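Local coordinates for octenoyl-coa reductase/carboxylase (Streptomyces sp., PDB 4A0S), which probably catalyses the NADPH-dependent reductive carboxylation of 2-octenoyl-CoA, supplying an unusual extender unit for cinnabaramide polyketide biosynthesis, at residues 361-365 / 366-370; 152-155 / 156-159; 177-180 / 181-185; 236-239 / 240-244. All blocks are in the same frame, centred on the assembly; numbering follows the deposited sequence.

Contact 1 of 4, residues 361-365 / 366-370; sequences HGANH and EEQQA. With NAP (NADP nicotinamide-adenine-dinucleotide phosphate), chain F.
Asn-364 and Glu-367 trade side-chain and backbone bonds at the start of a helix, a capping box. Glu-367 N reaches Asn-364 OD1 at 2.6 Å, tilted 24° from the amide's carbonyl plane, and Asn-364 N returns a nearly straight 2.8 Å bond to Glu-367 OE1 on that oxygen's anti lone pair. The Asn-364 side chain gets there with CG tucked between its backbone N and carbonyl carbon (chi1 62°), and its amide lies only 20° from the plane of the carboxylate it crosses. Arg-208 also bridges to OE1, and Ser-212 bonds to OE2, so this buried carboxylate is held from both oxygens. Gln-368 packs its CG 3.7 Å from Ala-363 CB. Looser is the partly exposed side at Glu-366, where a water, 2.8 Å from Asn-364 ND2 and 2.7 Å from Glu-366 OE1, spans the two groups. Upstream, His-361 ND1 donates to the nicotinamide oxygen O7N of NADP at 2.9 Å, with the oxygen at the ring edge near its plane. The box thus starts helix 365-376 just past strand 356-359 and the cofactor, with helix 200-210 packed against Glu-367 and strand 184-186 against His-365 and Gln-368.

Contact 2 of 4, residues 152-155 / 156-159; sequences HGDG and MLGT. With CO8 (octanoyl-coenzyme A), chain E.
Asp-154 meets Met-156 and Leu-157 round a type I beta turn running from Asp-154 to Leu-157. Leu-157 N closes the turn on Asp-154 O at 2.8 Å, the donor standing above the carbonyl plane rather than on a lone pair. Asp-154 OD1 takes the N-H of Met-156 at 3.0 Å, on its anti side and 28° out of the carboxylate plane, which makes an Asx turn within the same bend. The aspartate can bend back because its CG is anti to the backbone N (chi1 -169°), and Leu-157 CD2 then lies 3.5 Å from Asp-154 CG.

From the turn, Met-156 carries the contact to the substrate pocket. Its chain bends at both chi2 and chi3, bringing SD to 3.6 Å and CE to 3.7 Å from C8', the terminal methyl of the octanoyl-CoA chain.

The next shell fixes the carboxylate: OD2 makes salt bridges to Arg-208 and Arg-214, while OD1 also receives Asn-364 ND2. Two arginines on one oxygen would be expected to favour the ionised acid. Arg-328 of the third subunit donates to Met-156 O. The whole turn sits in the loop between strands 142-143 and 162-163, with Met-156 and Leu-157 lying against Arg-208 of helix 200-210.

Contact 3 of 4, residues 177-180 / 181-185; sequences GVVR and ASQLL
Gln-183 folds back onto Val-179 and Arg-180 across a 3-10 turn that joins strand 176-180 to strand 184-186 in the GroES-like region. The turn closes where Gln-183 N donates to Arg-180 O at 2.8 Å. From there the glutamine side chain runs back over the end of the first strand. Its CB stands 3.2 Å from Arg-180 O and CG stays beside the same oxygen. CD comes 3.7 Å from Val-179 CB, and OE1 ends the run by accepting Arg-180 N at 2.7 Å, the donor tilted 31° from the amide's carbonyl plane. The chain reaches this far because it is extended beyond CG (chi2 179°). The other amide atom, NE2, lies over Val-179 CB and donates to His-140 O, so both sides of the amide are bonded and its rotation is fixed. A leucine in its place would probably leave Arg-180 N-H without this acceptor and His-140 O without its donor. Within the turn, Ser-182 OG bonds to Glu-146, and strand 136-139 packs on Val-179 and Gln-183. Beside the glutamine, the side chains of Val-179 and Leu-184 cross at about a right angle, Val-179 CG2 touching Leu-184 CD2 at 3.8 Å.

Contact 4 of 4, residues 236-239 / 240-244; sequences YAIQ and FVKNG
The ring of Phe-240 lies against the preceding helical turn, the carbonyl of Tyr-236 coming to it obliquely, with Tyr-236 O 3.3 Å from CD2. Tyr-236 CB adds an apolar touch, 4.0 Å from Phe-240 CE2. Beyond the helix, Phe-240 and Tyr-207 meet edge-to-face, and Thr-371 and Leu-374 of helix 365-376 pack on the phenylalanine too. The other ring, of Tyr-236, swings away from Phe-240 toward helix 200-210, its OH bonded to Ser-199 and Ala-383. Along the backbone, Phe-240 N donates to Tyr-236 O at 2.9 Å, and the same i to i+4 pattern continues through Asn-243 N to Gln-239 O at 2.7 Å. Val-241 CG2 sits tightly at 3.0 Å from Ala-237 O. On another side, Ile-238 and Lys-242 run side by side in the same direction, CG2 to CD 3.9 Å, before the lysine bends at chi3 and chi4 to bring NZ to Gly-265 O. An alanine at Phe-240 is likely to open a gap between this helix and its neighbours and leave Tyr-207 without its aromatic mate. This is helix 232-243 as the crossover of a beta-alpha-beta unit, between strands 223-226 and 247-252 of a Rossmann-type nucleotide-binding fold.

In the fold
Along the chain the order is contact 2, contact 3, contact 4, contact 1. Contacts 2 and 3 belong to the GroES-like region, while contacts 4 and 1 lie in the Rossmann-like region. Contact 1 is the hub: its centre is about 11 Å from that of contact 2 and about 13 Å from that of contact 3, and it touches both, so the start of helix 365-376 joins the two regions. Contact 4 stands apart, its centre about 16 Å from that of contact 1 and about 25 Å from that of contact 2, yet it packs on helix 365-376, which contact 1 begins, and both lie against helix 200-210. Contacts 1 and 2 together border the cofactor and the acyl chain, and contacts 1, 2 and 3 all reach the second subunit.

Contact 1 of 4, residues 361-365 / 366-370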
loop_
_atom_site.group_PDB
_atom_site.type_symbol
_atom_site.label_atom_id
_atom_site.label_comp_id
_atom_site.label_asym_id
_atom_site.label_seq_id
_atom_site.Cartn_x
_atom_site.Cartn_y
_atom_site.Cartn_z
ATOM N N HIS A 361 3.827 -17.236 -0.460
ATOM C CA HIS A 361 4.738 -18.334 -0.624
ATOM C C HIS A 361 6.028 -17.929 0.028
ATOM O O HIS A 361 6.502 -16.829 -0.202
ATOM C CB HIS A 361 4.972 -18.603 -2.111
ATOM C CG HIS A 361 5.742 -19.854 -2.385
ATOM N ND1 HIS A 361 5.417 -21.065 -1.814
ATOM C CD2 HIS A 361 6.790 -20.093 -3.208
ATOM C CE1 HIS A 361 6.240 -21.996 -2.269
ATOM N NE2 HIS A 361 7.077 -21.431 -3.120
ATOM N N GLY A 362 6.554 -18.811 0.872
ATOM C CA GLY A 362 7.789 -18.573 1.590
ATOM C C GLY A 362 7.871 -17.181 2.171
ATOM O O GLY A 362 6.889 -16.631 2.691
ATOM N N ALA A 363 9.053 -16.607 2.038
ATOM C CA ALA A 363 9.336 -15.266 2.510
ATOM C C ALA A 363 10.622 -14.882 1.848
ATOM O O ALA A 363 11.490 -15.727 1.639
ATOM C CB ALA A 363 9.495 -15.245 3.999
ATOM N N ASN A 364 10.747 -13.607 1.508
ATOM C CA ASN A 364 11.966 -13.158 0.904
ATOM C C ASN A 364 12.956 -12.927 2.016
ATOM O O ASN A 364 12.615 -12.973 3.196
ATOM C CB ASN A 364 11.761 -11.869 0.077
ATOM C CG ASN A 364 11.288 -10.709 0.924
ATOM O OD1 ASN A 364 11.819 -10.457 2.018
ATOM N ND2 ASN A 364 10.261 -10.008 0.438
ATOM N N HIS A 365 14.185 -12.662 1.618
ATOM C CA HIS A 365 15.274 -12.513 2.552
ATOM C C HIS A 365 15.007 -11.396 3.564
ATOM O O HIS A 365 15.397 -11.498 4.719
ATOM C CB HIS A 365 16.523 -12.211 1.737
ATOM C CG HIS A 365 17.801 -12.465 2.441
ATOM N ND1 HIS A 365 17.950 -13.426 3.415
ATOM C CD2 HIS A 365 19.017 -11.906 2.268
ATOM C CE1 HIS A 365 19.208 -13.436 3.821
ATOM N NE2 HIS A 365 19.872 -12.519 3.143
ATOM N N GLU A 366 14.356 -10.328 3.123
ATOM C CA GLU A 366 14.020 -9.240 4.036
ATOM C C GLU A 366 13.034 -9.715 5.098
ATOM O O GLU A 366 13.214 -9.475 6.286
ATOM C CB GLU A 366 13.470 -8.013 3.298
ATOM C CG GLU A 366 13.087 -6.909 4.272
ATOM C CD GLU A 366 12.588 -5.668 3.617
ATOM O OE1 GLU A 366 11.580 -5.739 2.874
ATOM O OE2 GLU A 366 13.189 -4.604 3.873
ATOM N N GLU A 367 12.004 -10.409 4.659
ATOM C CA GLU A 367 10.988 -10.915 5.575
ATOM C C GLU A 367 11.567 -11.915 6.544
ATOM O O GLU A 367 11.147 -12.006 7.688
ATOM C CB GLU A 367 9.849 -11.555 4.794
ATOM C CG GLU A 367 9.080 -10.527 4.066
ATOM C CD GLU A 367 8.187 -11.104 3.018
ATOM O OE1 GLU A 367 8.581 -12.064 2.323
ATOM O OE2 GLU A 367 7.074 -10.579 2.911
ATOM N N GLN A 368 12.535 -12.672 6.054
ATOM C CA GLN A 368 13.161 -13.685 6.844
ATOM C C GLN A 368 14.031 -13.061 7.900
ATOM O O GLN A 368 14.051 -13.528 9.015
ATOM C CB GLN A 368 13.945 -14.624 5.951
ATOM C CG GLN A 368 13.013 -15.596 5.236
ATOM C CD GLN A 368 12.481 -16.662 6.183
ATOM O OE1 GLN A 368 12.629 -16.554 7.408
ATOM N NE2 GLN A 368 11.835 -17.678 5.625
ATOM N N GLN A 369 14.740 -11.993 7.533
ATOM C CA GLN A 369 15.485 -11.222 8.516
ATOM C C GLN A 369 14.567 -10.626 9.566
ATOM O O GLN A 369 14.894 -10.649 10.750
ATOM C CB GLN A 369 16.249 -10.082 7.872
ATOM C CG GLN A 369 16.832 -9.160 8.925
ATOM C CD GLN A 369 17.659 -8.079 8.313
ATOM O OE1 GLN A 369 18.885 -8.180 8.266
ATOM N NE2 GLN A 369 16.998 -7.050 7.804
ATOM N N ALA A 370 13.438 -10.072 9.124
ATOM C CA ALA A 370 12.460 -9.512 10.051
ATOM C C ALA A 370 11.992 -10.604 10.998
ATOM O O ALA A 370 11.874 -10.391 12.210
ATOM C CB ALA A 370 11.290 -8.956 9.291
HETATM P PA NAP F . 1.874 -29.104 9.604
HETATM O O1A NAP F . 2.962 -28.742 10.682
HETATM O O2A NAP F . 1.602 -30.562 9.385
HETATM O O5B NAP F . 0.576 -28.424 10.074
HETATM C C5B NAP F . -0.530 -28.481 9.195
HETATM C C4B NAP F . -1.775 -28.350 10.057
HETATM O O4B NAP F . -2.879 -28.361 9.141
HETATM C C3B NAP F . -1.971 -29.535 11.027
HETATM O O3B NAP F . -1.819 -28.999 12.325
HETATM C C2B NAP F . -3.440 -29.903 10.884
HETATM O O2B NAP F . -4.271 -29.142 11.758
HETATM C C1B NAP F . -3.778 -29.507 9.491
HETATM N N9A NAP F . -3.426 -30.636 8.594
HETATM C C8A NAP F . -2.438 -31.538 8.707
HETATM N N7A NAP F . -2.443 -32.370 7.657
HETATM C C5A NAP F . -3.447 -31.974 6.887
HETATM C C6A NAP F . -3.949 -32.457 5.704
HETATM N N6A NAP F . -3.365 -33.498 5.113
HETATM N N1A NAP F . -4.987 -31.836 5.166
HETATM C C2A NAP F . -5.539 -30.772 5.741
HETATM N N3A NAP F . -5.108 -30.292 6.887
HETATM C C4A NAP F . -4.060 -30.883 7.468
HETATM O O3 NAP F . 2.242 -28.442 8.193
HETATM P PN NAP F . 2.649 -26.897 8.017
HETATM O O1N NAP F . 4.215 -26.958 8.098
HETATM O O2N NAP F . 1.917 -25.956 8.938
HETATM O O5D NAP F . 2.225 -26.745 6.486
HETATM C C5D NAP F . 0.821 -26.719 6.248
HETATM C C4D NAP F . 0.677 -26.534 4.764
HETATM O O4D NAP F . 1.372 -25.280 4.437
HETATM C C3D NAP F . 1.384 -27.616 3.947
HETATM O O3D NAP F . 0.478 -27.840 2.846
HETATM C C2D NAP F . 2.666 -26.958 3.484
HETATM O O2D NAP F . 3.133 -27.517 2.234
HETATM C C1D NAP F . 2.119 -25.569 3.221
HETATM N N1N NAP F . 3.216 -24.653 3.431
HETATM C C2N NAP F . 3.438 -23.713 2.447
HETATM C C3N NAP F . 4.473 -22.850 2.669
HETATM C C7N NAP F . 4.718 -21.852 1.605
HETATM O O7N NAP F . 3.964 -21.732 0.634
HETATM N N7N NAP F . 5.819 -21.177 1.798
HETATM C C4N NAP F . 5.267 -22.902 3.819
HETATM C C5N NAP F . 5.045 -23.831 4.821
HETATM C C6N NAP F . 3.997 -24.715 4.623
HETATM P P2B NAP F . -5.751 -29.734 11.981
HETATM O O1X NAP F . -6.085 -28.868 13.320
HETATM O O2X NAP F . -6.729 -29.304 10.775
HETATM O O3X NAP F . -5.472 -31.206 12.166
HETATM O O HOH W 1 12.274 -17.909 2.932
HETATM O O HOH W 2 9.884 -7.520 1.737
#

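Contact 2 of 4, residues 152-155 / 156-159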
loop_
_atom_site.group_PDB
_atom_site.type_symbol
_atom_site.label_atom_id
_atom_site.label_comp_id
_atom_site.label_asym_id
_atom_site.label_seq_id
_atom_site.Cartn_x
_atom_site.Cartn_y
_atom_site.Cartn_z
ATOM N N HIS A 152 14.527 -7.892 -6.900
ATOM C CA HIS A 152 14.835 -6.622 -6.258
ATOM C C HIS A 152 13.595 -5.821 -5.882
ATOM O O HIS A 152 13.700 -4.766 -5.272
ATOM C CB HIS A 152 15.763 -5.819 -7.158
ATOM C CG HIS A 152 17.113 -6.433 -7.297
ATOM N ND1 HIS A 152 18.245 -5.852 -6.776
ATOM C CD2 HIS A 152 17.507 -7.611 -7.842
ATOM C CE1 HIS A 152 19.286 -6.621 -7.028
ATOM N NE2 HIS A 152 18.865 -7.701 -7.663
ATOM N N GLY A 153 12.430 -6.306 -6.284
ATOM C CA GLY A 153 11.182 -5.718 -5.830
ATOM C C GLY A 153 10.639 -6.568 -4.701
ATOM O O GLY A 153 10.029 -6.066 -3.761
ATOM N N ASP A 154 10.887 -7.864 -4.800
ATOM C CA ASP A 154 10.429 -8.832 -3.807
ATOM C C ASP A 154 11.171 -10.121 -4.104
ATOM O O ASP A 154 10.995 -10.716 -5.161
ATOM C CB ASP A 154 8.909 -9.048 -3.882
ATOM C CG ASP A 154 8.367 -9.845 -2.708
ATOM O OD1 ASP A 154 9.073 -10.748 -2.218
ATOM O OD2 ASP A 154 7.223 -9.560 -2.281
ATOM N N GLY A 155 12.022 -10.522 -3.167
ATOM C CA GLY A 155 12.859 -11.699 -3.337
ATOM C C GLY A 155 12.076 -12.949 -3.652
ATOM O O GLY A 155 12.595 -13.852 -4.291
ATOM N N MET A 156 10.815 -12.999 -3.234
ATOM C CA MET A 156 9.986 -14.144 -3.539
ATOM C C MET A 156 9.471 -14.177 -4.980
ATOM O O MET A 156 8.950 -15.193 -5.410
ATOM C CB MET A 156 8.809 -14.237 -2.566
ATOM C CG MET A 156 9.163 -14.911 -1.258
ATOM S SD MET A 156 10.018 -16.487 -1.498
ATOM C CE MET A 156 8.707 -17.432 -2.298
ATOM N N LEU A 157 9.632 -13.083 -5.726
ATOM C CA LEU A 157 8.825 -12.917 -6.927
ATOM C C LEU A 157 9.489 -13.295 -8.230
ATOM O O LEU A 157 8.811 -13.371 -9.257
ATOM C CB LEU A 157 8.208 -11.508 -7.007
ATOM C CG LEU A 157 6.809 -11.427 -6.367
ATOM C CD1 LEU A 157 5.820 -12.152 -7.245
ATOM C CD2 LEU A 157 6.765 -12.008 -4.952
ATOM N N GLY A 158 10.787 -13.551 -8.181
ATOM C CA GLY A 158 11.545 -13.854 -9.389
ATOM C C GLY A 158 11.062 -15.164 -9.953
ATOM O O GLY A 158 10.648 -16.034 -9.213
ATOM N N THR A 159 11.113 -15.318 -11.271
ATOM C CA THR A 159 10.637 -16.566 -11.866
ATOM C C THR A 159 11.575 -17.722 -11.516
ATOM O O THR A 159 11.203 -18.878 -11.642
ATOM C CB THR A 159 10.483 -16.451 -13.386
ATOM O OG1 THR A 159 11.760 -16.251 -13.979
ATOM C CG2 THR A 159 9.625 -15.274 -13.733
HETATM N N1A CO8 E . 6.022 -37.394 -12.797
HETATM C C2A CO8 E . 6.877 -36.652 -13.503
HETATM N N3A CO8 E . 6.541 -35.444 -13.941
HETATM C C4A CO8 E . 5.312 -34.951 -13.665
HETATM C C5A CO8 E . 4.394 -35.689 -12.929
HETATM C C6A CO8 E . 4.779 -36.953 -12.489
HETATM N N6A CO8 E . 3.934 -37.698 -11.770
HETATM N N7A CO8 E . 3.283 -34.962 -12.807
HETATM C C8A CO8 E . 3.488 -33.808 -13.446
HETATM N N9A CO8 E . 4.724 -33.803 -13.970
HETATM C C1B CO8 E . 5.392 -32.736 -14.764
HETATM C C2B CO8 E . 4.864 -32.703 -16.202
HETATM O O2B CO8 E . 5.949 -32.436 -17.119
HETATM C C3B CO8 E . 3.899 -31.523 -16.135
HETATM O O3B CO8 E . 3.737 -30.932 -17.416
HETATM P P3B CO8 E . 2.366 -31.303 -18.193
HETATM O O7A CO8 E . 2.811 -31.834 -19.667
HETATM O O8A CO8 E . 1.699 -32.655 -17.531
HETATM O O9A CO8 E . 1.408 -30.179 -18.199
HETATM C C4B CO8 E . 4.589 -30.561 -15.174
HETATM O O4B CO8 E . 5.156 -31.418 -14.173
HETATM C C5B CO8 E . 3.583 -29.706 -14.393
HETATM O O5B CO8 E . 4.287 -28.920 -13.410
HETATM P P1A CO8 E . 5.183 -27.632 -13.891
HETATM O O1A CO8 E . 5.820 -26.985 -12.504
HETATM O O2A CO8 E . 6.296 -27.967 -14.835
HETATM O O3A CO8 E . 4.138 -26.618 -14.657
HETATM P P2A CO8 E . 3.236 -25.397 -14.035
HETATM O O4A CO8 E . 1.839 -25.421 -14.808
HETATM O O5A CO8 E . 3.894 -24.050 -14.099
HETATM O O6A CO8 E . 2.873 -25.819 -12.499
HETATM C CBP CO8 E . 2.623 -25.513 -10.071
HETATM C CCP CO8 E . 2.872 -24.839 -11.441
HETATM C CDP CO8 E . 1.150 -25.958 -10.073
HETATM C CEP CO8 E . 2.811 -24.445 -8.993
HETATM C CAP CO8 E . 3.610 -26.715 -9.881
HETATM O OAP CO8 E . 5.008 -26.362 -10.133
HETATM C C9P CO8 E . 3.470 -27.446 -8.517
HETATM O O9P CO8 E . 2.502 -28.194 -8.330
HETATM N N8P CO8 E . 4.455 -27.247 -7.612
HETATM C C7P CO8 E . 4.494 -27.957 -6.299
HETATM C C6P CO8 E . 4.025 -27.117 -5.077
HETATM C C5P CO8 E . 3.155 -28.014 -4.163
HETATM O O5P CO8 E . 2.104 -28.483 -4.589
HETATM N N4P CO8 E . 3.599 -28.408 -2.971
HETATM C C3P CO8 E . 4.697 -27.903 -2.155
HETATM C C2P CO8 E . 3.931 -27.261 -0.989
HETATM S S1P CO8 E . 4.323 -25.480 -0.814
HETATM C "C1'" CO8 E . 5.392 -25.602 0.541
HETATM O "O1'" CO8 E . 5.316 -26.513 1.385
HETATM C "C2'" CO8 E . 6.350 -24.611 0.576
HETATM C "C3'" CO8 E . 7.291 -24.508 1.575
HETATM C "C4'" CO8 E . 8.201 -23.444 1.546
HETATM C "C5'" CO8 E . 8.331 -22.713 0.220
HETATM C "C6'" CO8 E . 9.500 -21.724 0.424
HETATM C "C7'" CO8 E . 9.554 -20.771 -0.737
HETATM C "C8'" CO8 E . 10.804 -19.902 -0.567
#

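Contact 3 of 4, residues 177-180 / 181-185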
loop_
_atom_site.group_PDB
_atom_site.type_symbol
_atom_site.label_atom_id
_atom_site.label_comp_id
_atom_site.label_asym_id
_atom_site.label_seq_id
_atom_site.Cartn_x
_atom_site.Cartn_y
_atom_site.Cartn_z
ATOM N N GLY A 177 24.614 -28.661 3.816
ATOM C CA GLY A 177 23.613 -28.069 2.945
ATOM C C GLY A 177 24.370 -27.086 2.081
ATOM O O GLY A 177 25.368 -26.498 2.518
ATOM N N VAL A 178 23.919 -26.939 0.842
ATOM C CA VAL A 178 24.463 -25.927 -0.054
ATOM C C VAL A 178 23.370 -24.884 -0.239
ATOM O O VAL A 178 22.228 -25.195 -0.602
ATOM C CB VAL A 178 24.905 -26.512 -1.407
ATOM C CG1 VAL A 178 25.269 -25.391 -2.393
ATOM C CG2 VAL A 178 26.089 -27.456 -1.209
ATOM N N VAL A 179 23.719 -23.643 0.059
ATOM C CA VAL A 179 22.726 -22.593 0.040
ATOM C C VAL A 179 23.281 -21.387 -0.661
ATOM O O VAL A 179 24.481 -21.174 -0.670
ATOM C CB VAL A 179 22.296 -22.200 1.472
ATOM C CG1 VAL A 179 21.945 -23.440 2.278
ATOM C CG2 VAL A 179 23.399 -21.414 2.212
ATOM N N ARG A 180 22.401 -20.584 -1.239
ATOM C CA ARG A 180 22.819 -19.279 -1.702
ATOM C C ARG A 180 23.014 -18.391 -0.477
ATOM O O ARG A 180 22.313 -18.529 0.514
ATOM C CB ARG A 180 21.797 -18.680 -2.659
ATOM C CG ARG A 180 21.627 -19.514 -3.908
ATOM C CD ARG A 180 21.057 -18.691 -5.052
ATOM N NE ARG A 180 21.422 -19.323 -6.324
ATOM C CZ ARG A 180 20.739 -19.185 -7.456
ATOM N NH1 ARG A 180 19.655 -18.429 -7.487
ATOM N NH2 ARG A 180 21.137 -19.786 -8.565
ATOM N N ALA A 181 23.981 -17.489 -0.564
ATOM C CA ALA A 181 24.302 -16.625 0.550
ATOM C C ALA A 181 23.063 -15.836 1.000
ATOM O O ALA A 181 22.947 -15.469 2.165
ATOM C CB ALA A 181 25.426 -15.706 0.175
ATOM N N SER A 182 22.137 -15.604 0.081
ATOM C CA SER A 182 20.929 -14.850 0.406
ATOM C C SER A 182 19.863 -15.717 1.068
ATOM O O SER A 182 18.718 -15.273 1.246
ATOM C CB SER A 182 20.358 -14.191 -0.843
ATOM O OG SER A 182 20.073 -15.178 -1.809
ATOM N N GLN A 183 20.246 -16.944 1.435
ATOM C CA GLN A 183 19.407 -17.797 2.274
ATOM C C GLN A 183 19.843 -17.744 3.728
ATOM O O GLN A 183 19.172 -18.295 4.598
ATOM C CB GLN A 183 19.481 -19.251 1.813
ATOM C CG GLN A 183 18.922 -19.507 0.437
ATOM C CD GLN A 183 19.075 -20.962 0.073
ATOM O OE1 GLN A 183 19.881 -21.320 -0.777
ATOM N NE2 GLN A 183 18.337 -21.821 0.772
ATOM N N LEU A 184 20.974 -17.086 3.973
ATOM C CA LEU A 184 21.617 -17.103 5.283
ATOM C C LEU A 184 21.239 -15.949 6.178
ATOM O O LEU A 184 21.240 -14.784 5.745
ATOM C CB LEU A 184 23.136 -17.094 5.121
ATOM C CG LEU A 184 23.723 -18.380 4.555
ATOM C CD1 LEU A 184 25.193 -18.213 4.364
ATOM C CD2 LEU A 184 23.465 -19.542 5.509
ATOM N N LEU A 185 20.975 -16.282 7.440
ATOM C CA LEU A 185 20.808 -15.293 8.485
ATOM C C LEU A 185 21.581 -15.764 9.706
ATOM O O LEU A 185 21.768 -16.967 9.884
ATOM C CB LEU A 185 19.335 -15.120 8.830
ATOM C CG LEU A 185 18.473 -14.514 7.725
ATOM C CD1 LEU A 185 16.987 -14.613 8.094
ATOM C CD2 LEU A 185 18.937 -13.070 7.418
#

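Contact 4 of 4, residues 236-239 / 240-244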
loop_
_atom_site.group_PDB
_atom_site.type_symbol
_atom_site.label_atom_id
_atom_site.label_comp_id
_atom_site.label_asym_id
_atom_site.label_seq_id
_atom_site.Cartn_x
_atom_site.Cartn_y
_atom_site.Cartn_z
ATOM N N TYR A 236 3.471 -20.535 14.385
ATOM C CA TYR A 236 4.099 -19.214 14.258
ATOM C C TYR A 236 3.105 -18.124 13.982
ATOM O O TYR A 236 3.242 -17.023 14.519
ATOM C CB TYR A 236 5.190 -19.223 13.204
ATOM C CG TYR A 236 6.338 -20.079 13.645
ATOM C CD1 TYR A 236 7.133 -19.702 14.730
ATOM C CD2 TYR A 236 6.624 -21.278 12.996
ATOM C CE1 TYR A 236 8.202 -20.508 15.158
ATOM C CE2 TYR A 236 7.679 -22.089 13.410
ATOM C CZ TYR A 236 8.454 -21.699 14.490
ATOM O OH TYR A 236 9.498 -22.484 14.897
ATOM N N ALA A 237 2.113 -18.434 13.154
ATOM C CA ALA A 237 1.038 -17.497 12.862
ATOM C C ALA A 237 0.463 -16.996 14.177
ATOM O O ALA A 237 0.309 -15.793 14.379
ATOM C CB ALA A 237 -0.033 -18.163 12.020
ATOM N N ILE A 238 0.185 -17.921 15.089
ATOM C CA ILE A 238 -0.324 -17.545 16.414
ATOM C C ILE A 238 0.569 -16.508 17.084
ATOM O O ILE A 238 0.090 -15.526 17.646
ATOM C CB ILE A 238 -0.452 -18.779 17.342
ATOM C CG1 ILE A 238 -1.652 -19.615 16.923
ATOM C CG2 ILE A 238 -0.546 -18.347 18.821
ATOM C CD1 ILE A 238 -1.565 -21.065 17.379
ATOM N N GLN A 239 1.872 -16.732 17.020
ATOM C CA GLN A 239 2.805 -15.865 17.706
ATOM C C GLN A 239 2.891 -14.499 17.063
ATOM O O GLN A 239 2.934 -13.485 17.763
ATOM C CB GLN A 239 4.161 -16.514 17.751
ATOM C CG GLN A 239 4.159 -17.772 18.571
ATOM C CD GLN A 239 5.552 -18.193 18.841
ATOM O OE1 GLN A 239 6.276 -17.516 19.568
ATOM N NE2 GLN A 239 5.979 -19.257 18.188
ATOM N N PHE A 240 2.904 -14.467 15.738
ATOM C CA PHE A 240 2.917 -13.196 15.036
ATOM C C PHE A 240 1.626 -12.425 15.297
ATOM O O PHE A 240 1.662 -11.210 15.478
ATOM C CB PHE A 240 3.114 -13.395 13.551
ATOM C CG PHE A 240 4.452 -13.938 13.206
ATOM C CD1 PHE A 240 5.602 -13.417 13.797
ATOM C CD2 PHE A 240 4.573 -14.982 12.307
ATOM C CE1 PHE A 240 6.869 -13.942 13.475
ATOM C CE2 PHE A 240 5.821 -15.502 11.994
ATOM C CZ PHE A 240 6.962 -14.972 12.569
ATOM N N VAL A 241 0.507 -13.134 15.345
ATOM C CA VAL A 241 -0.769 -12.481 15.615
ATOM C C VAL A 241 -0.721 -11.876 17.016
ATOM O O VAL A 241 -0.948 -10.671 17.219
ATOM C CB VAL A 241 -1.948 -13.437 15.440
ATOM C CG1 VAL A 241 -3.258 -12.735 15.850
ATOM C CG2 VAL A 241 -2.036 -13.898 13.975
ATOM N N LYS A 242 -0.359 -12.699 17.981
ATOM C CA LYS A 242 -0.311 -12.249 19.360
ATOM C C LYS A 242 0.699 -11.125 19.499
ATOM O O LYS A 242 0.371 -10.064 20.008
ATOM C CB LYS A 242 0.044 -13.403 20.276
ATOM C CG LYS A 242 -1.116 -14.368 20.476
ATOM C CD LYS A 242 -0.748 -15.489 21.438
ATOM C CE LYS A 242 -0.444 -14.922 22.840
ATOM N NZ LYS A 242 -1.653 -14.270 23.483
ATOM N N ASN A 243 1.916 -11.353 19.003
ATOM C CA ASN A 243 2.969 -10.360 19.132
ATOM C C ASN A 243 2.610 -9.057 18.441
ATOM O O ASN A 243 3.059 -7.983 18.859
ATOM C CB ASN A 243 4.310 -10.876 18.622
ATOM C CG ASN A 243 5.462 -9.947 18.977
ATOM O OD1 ASN A 243 5.717 -9.677 20.156
ATOM N ND2 ASN A 243 6.172 -9.461 17.959
ATOM N N GLY A 244 1.798 -9.165 17.391
ATOM C CA GLY A 244 1.336 -7.999 16.642
ATOM C C GLY A 244 0.200 -7.255 17.319
ATOM O O GLY A 244 -0.228 -6.224 16.819
#